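Dihydroorotase (Saccharomyces cerevisiae S288C, PDB 6L0A) catalyses the reversible, zinc-dependent cyclisation of N-carbamoyl-L-aspartate to dihydroorotate, the third step of de novo pyrimidine biosynthesis. Local coordinates at residues E331-Q336 against G352-W357. Numbering follows the deposited sequence.
Sequences EQVIPQ and GDKLSW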
ATOM      1  N   GLU C 331     -24.057   9.492  19.940  1.00 36.82           N
ATOM      2  CA  GLU C 331     -22.703   9.673  19.433  1.00 35.94           C
ATOM      3  C   GLU C 331     -21.676   9.105  20.411  1.00 38.10           C
ATOM      4  O   GLU C 331     -21.842   9.192  21.630  1.00 37.28           O
ATOM      5  CB  GLU C 331     -22.465  11.165  19.189  1.00 38.25           C
ATOM      6  CG  GLU C 331     -21.112  11.554  18.649  1.00 37.00           C
ATOM      7  CD  GLU C 331     -20.964  13.062  18.564  1.00 44.55           C
ATOM      8  OE1 GLU C 331     -21.388  13.638  17.539  1.00 36.83           O
ATOM      9  OE2 GLU C 331     -20.444  13.670  19.529  1.00 47.35           O
ATOM     10  N   GLN C 332     -20.617   8.492  19.872  1.00 33.31           N
ATOM     11  CA  GLN C 332     -19.571   7.909  20.702  1.00 32.05           C
ATOM     12  C   GLN C 332     -18.231   8.020  19.988  1.00 30.43           C
ATOM     13  O   GLN C 332     -18.164   8.261  18.780  1.00 33.74           O
ATOM     14  CB  GLN C 332     -19.860   6.443  21.037  1.00 31.34           C
ATOM     15  CG  GLN C 332     -19.949   5.548  19.808  1.00 32.30           C
ATOM     16  CD  GLN C 332     -20.165   4.090  20.162  1.00 31.58           C
ATOM     17  OE1 GLN C 332     -19.502   3.548  21.049  1.00 29.24           O
ATOM     18  NE2 GLN C 332     -21.107   3.448  19.470  1.00 31.62           N
ATOM     19  N   VAL C 333     -17.161   7.826  20.755  1.00 24.69           N
ATOM     20  CA  VAL C 333     -15.797   8.018  20.279  1.00 33.43           C
ATOM     21  C   VAL C 333     -15.079   6.682  20.374  1.00 29.13           C
ATOM     22  O   VAL C 333     -14.987   6.096  21.460  1.00 32.29           O
ATOM     23  CB  VAL C 333     -15.056   9.101  21.080  1.00 33.56           C
ATOM     24  CG1 VAL C 333     -13.551   9.021  20.830  1.00 32.60           C
ATOM     25  CG2 VAL C 333     -15.589  10.486  20.720  1.00 33.07           C
ATOM     26  N   ILE C 334     -14.587   6.199  19.239  1.00 31.68           N
ATOM     27  CA  ILE C 334     -13.835   4.938  19.223  1.00 29.69           C
ATOM     28  C   ILE C 334     -12.546   5.120  20.014  1.00 25.52           C
ATOM     29  O   ILE C 334     -11.823   6.107  19.791  1.00 27.73           O
ATOM     30  CB  ILE C 334     -13.537   4.515  17.781  1.00 27.12           C
ATOM     31  CG1 ILE C 334     -14.839   4.341  16.996  1.00 29.59           C
ATOM     32  CG2 ILE C 334     -12.714   3.236  17.756  1.00 27.54           C
ATOM     33  CD1 ILE C 334     -14.661   4.436  15.494  1.00 26.96           C
ATOM     34  N   PRO C 335     -12.210   4.214  20.926  1.00 24.73           N
ATOM     35  CA  PRO C 335     -10.967   4.350  21.691  1.00 27.43           C
ATOM     36  C   PRO C 335      -9.741   4.214  20.801  1.00 32.67           C
ATOM     37  O   PRO C 335      -9.812   3.782  19.647  1.00 24.67           O
ATOM     38  CB  PRO C 335     -11.036   3.201  22.703  1.00 28.85           C
ATOM     39  CG  PRO C 335     -12.002   2.225  22.109  1.00 28.13           C
ATOM     40  CD  PRO C 335     -13.004   3.053  21.361  1.00 28.18           C
ATOM     41  N   GLN C 336      -8.584   4.560  21.381  1.00 29.71           N
ATOM     42  CA  GLN C 336      -7.316   4.436  20.670  1.00 28.88           C
ATOM     43  C   GLN C 336      -6.822   3.000  20.640  1.00 31.70           C
ATOM     44  O   GLN C 336      -6.169   2.592  19.672  1.00 30.10           O
ATOM     45  CB  GLN C 336      -6.247   5.325  21.318  1.00 35.27           C
ATOM     46  CG  GLN C 336      -6.532   6.816  21.222  1.00 32.68           C
ATOM     47  CD  GLN C 336      -6.505   7.323  19.795  1.00 36.14           C
ATOM     48  OE1 GLN C 336      -5.848   6.742  18.928  1.00 38.41           O
ATOM     49  NE2 GLN C 336      -7.207   8.424  19.544  1.00 36.82           N
ATOM     50  N   GLY C 352     -10.211   6.594  17.501  1.00 27.93           N
ATOM     51  CA  GLY C 352     -10.295   8.008  17.788  1.00 26.90           C
ATOM     52  C   GLY C 352     -11.410   8.748  17.086  1.00 31.87           C
ATOM     53  O   GLY C 352     -11.667   9.909  17.431  1.00 31.55           O
ATOM     54  N   ASP C 353     -12.085   8.124  16.121  1.00 25.93           N
ATOM     55  CA  ASP C 353     -13.101   8.823  15.351  1.00 26.98           C
ATOM     56  C   ASP C 353     -14.436   8.848  16.091  1.00 25.07           C
ATOM     57  O   ASP C 353     -14.646   8.150  17.085  1.00 26.62           O
ATOM     58  CB  ASP C 353     -13.296   8.172  13.985  1.00 27.59           C
ATOM     59  CG  ASP C 353     -12.131   8.412  13.051  1.00 32.34           C
ATOM     60  OD1 ASP C 353     -11.199   9.154  13.433  1.00 34.88           O
ATOM     61  OD2 ASP C 353     -12.158   7.859  11.932  1.00 29.43           O
ATOM     62  N   LYS C 354     -15.351   9.661  15.566  1.00 31.32           N
ATOM     63  CA  LYS C 354     -16.724   9.734  16.048  1.00 32.09           C
ATOM     64  C   LYS C 354     -17.620   8.792  15.259  1.00 26.99           C
ATOM     65  O   LYS C 354     -17.454   8.632  14.046  1.00 31.57           O
ATOM     66  CB  LYS C 354     -17.270  11.157  15.914  1.00 35.93           C
ATOM     67  CG  LYS C 354     -16.964  12.088  17.062  1.00 44.31           C
ATOM     68  CD  LYS C 354     -17.620  13.441  16.821  1.00 44.71           C
ATOM     69  CE  LYS C 354     -16.613  14.573  16.940  1.00 50.23           C
ATOM     70  NZ  LYS C 354     -15.687  14.619  15.773  1.00 53.07           N
ATOM     71  N   LEU C 355     -18.584   8.189  15.955  1.00 32.13           N
ATOM     72  CA  LEU C 355     -19.654   7.408  15.345  1.00 33.78           C
ATOM     73  C   LEU C 355     -20.987   7.976  15.815  1.00 29.27           C
ATOM     74  O   LEU C 355     -21.155   8.256  17.004  1.00 30.20           O
ATOM     75  CB  LEU C 355     -19.542   5.924  15.716  1.00 32.12           C
ATOM     76  CG  LEU C 355     -18.354   5.150  15.134  1.00 27.23           C
ATOM     77  CD1 LEU C 355     -18.379   3.713  15.605  1.00 24.89           C
ATOM     78  CD2 LEU C 355     -18.399   5.215  13.625  1.00 29.66           C
ATOM     79  N   SER C 356     -21.926   8.150  14.883  1.00 30.95           N
ATOM     80  CA  SER C 356     -23.205   8.776  15.214  1.00 32.20           C
ATOM     81  C   SER C 356     -24.141   7.856  15.991  1.00 34.74           C
ATOM     82  O   SER C 356     -25.083   8.348  16.627  1.00 32.44           O
ATOM     83  CB  SER C 356     -23.909   9.246  13.936  1.00 35.40           C
ATOM     84  OG  SER C 356     -23.321  10.429  13.417  1.00 37.63           O
ATOM     85  N   TRP C 357     -23.912   6.545  15.958  1.00 31.34           N
ATOM     86  CA  TRP C 357     -24.829   5.574  16.537  1.00 32.57           C
ATOM     87  C   TRP C 357     -24.132   4.693  17.564  1.00 30.29           C
ATOM     88  O   TRP C 357     -22.912   4.518  17.549  1.00 35.75           O
ATOM     89  CB  TRP C 357     -25.435   4.683  15.456  1.00 29.42           C
ATOM     90  CG  TRP C 357     -26.210   5.423  14.447  1.00 31.46           C
ATOM     91  CD1 TRP C 357     -25.726   6.041  13.338  1.00 28.27           C
ATOM     92  CD2 TRP C 357     -27.624   5.627  14.442  1.00 32.58           C
ATOM     93  NE1 TRP C 357     -26.753   6.616  12.633  1.00 36.30           N
ATOM     94  CE2 TRP C 357     -27.930   6.376  13.292  1.00 37.87           C
ATOM     95  CE3 TRP C 357     -28.662   5.247  15.300  1.00 32.20           C
ATOM     96  CZ2 TRP C 357     -29.235   6.760  12.978  1.00 38.69           C
ATOM     97  CZ3 TRP C 357     -29.956   5.625  14.985  1.00 34.34           C
ATOM     98  CH2 TRP C 357     -30.231   6.369  13.833  1.00 32.47           C
TER
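Gly352 N donates to Ile334 O (2.8 Å) where an antiparallel pairing begins that makes the short strand 332-333 an outermost strand of the four-stranded antiparallel sheet, next to strand 354-362 and away from the zinc site. This bond is bent at its hydrogen (135°), and the donor sits above the carbonyl plane, not on a lone pair; at phi 88° a side chain would be jammed against the preceding carbonyl oxygen, so glycine suits this position. Asp353 works through its backbone, O accepting from Ile334 N (2.9 Å), while its carboxylate forms a salt bridge with Lys350. Lys354 forms the non-hydrogen-bonded pair with Val333 on the more exposed face, which suits a long polar chain; its CD lies 3.8 Å from Glu331 CD, yet Lys354 NZ and Glu331 OE1 stay 6.0 Å apart. Leu355 and Gln332 are the hydrogen-bonded pair, Leu355 N to Gln332 O and Gln332 N to Leu355 O, both 2.9 Å. Leucine's branched end suits the buried face: CG meets Ile334 CD1 at 3.8 Å, and helix 283-293 covers both residues, Tyr286 touching Ile334 and Pro285 Leu355. Ser356 CB points away from the partner strand, and its N donates to Gln289 OE1 of that helix. The side chain of Trp357 touches Ala288, while its carbonyl accepts from Gln332: with CG between backbone N and carbonyl carbon (chi1 61°), the extended glutamine brings NE2 in plane onto a lone pair of Trp357 O, 2.8 Å away.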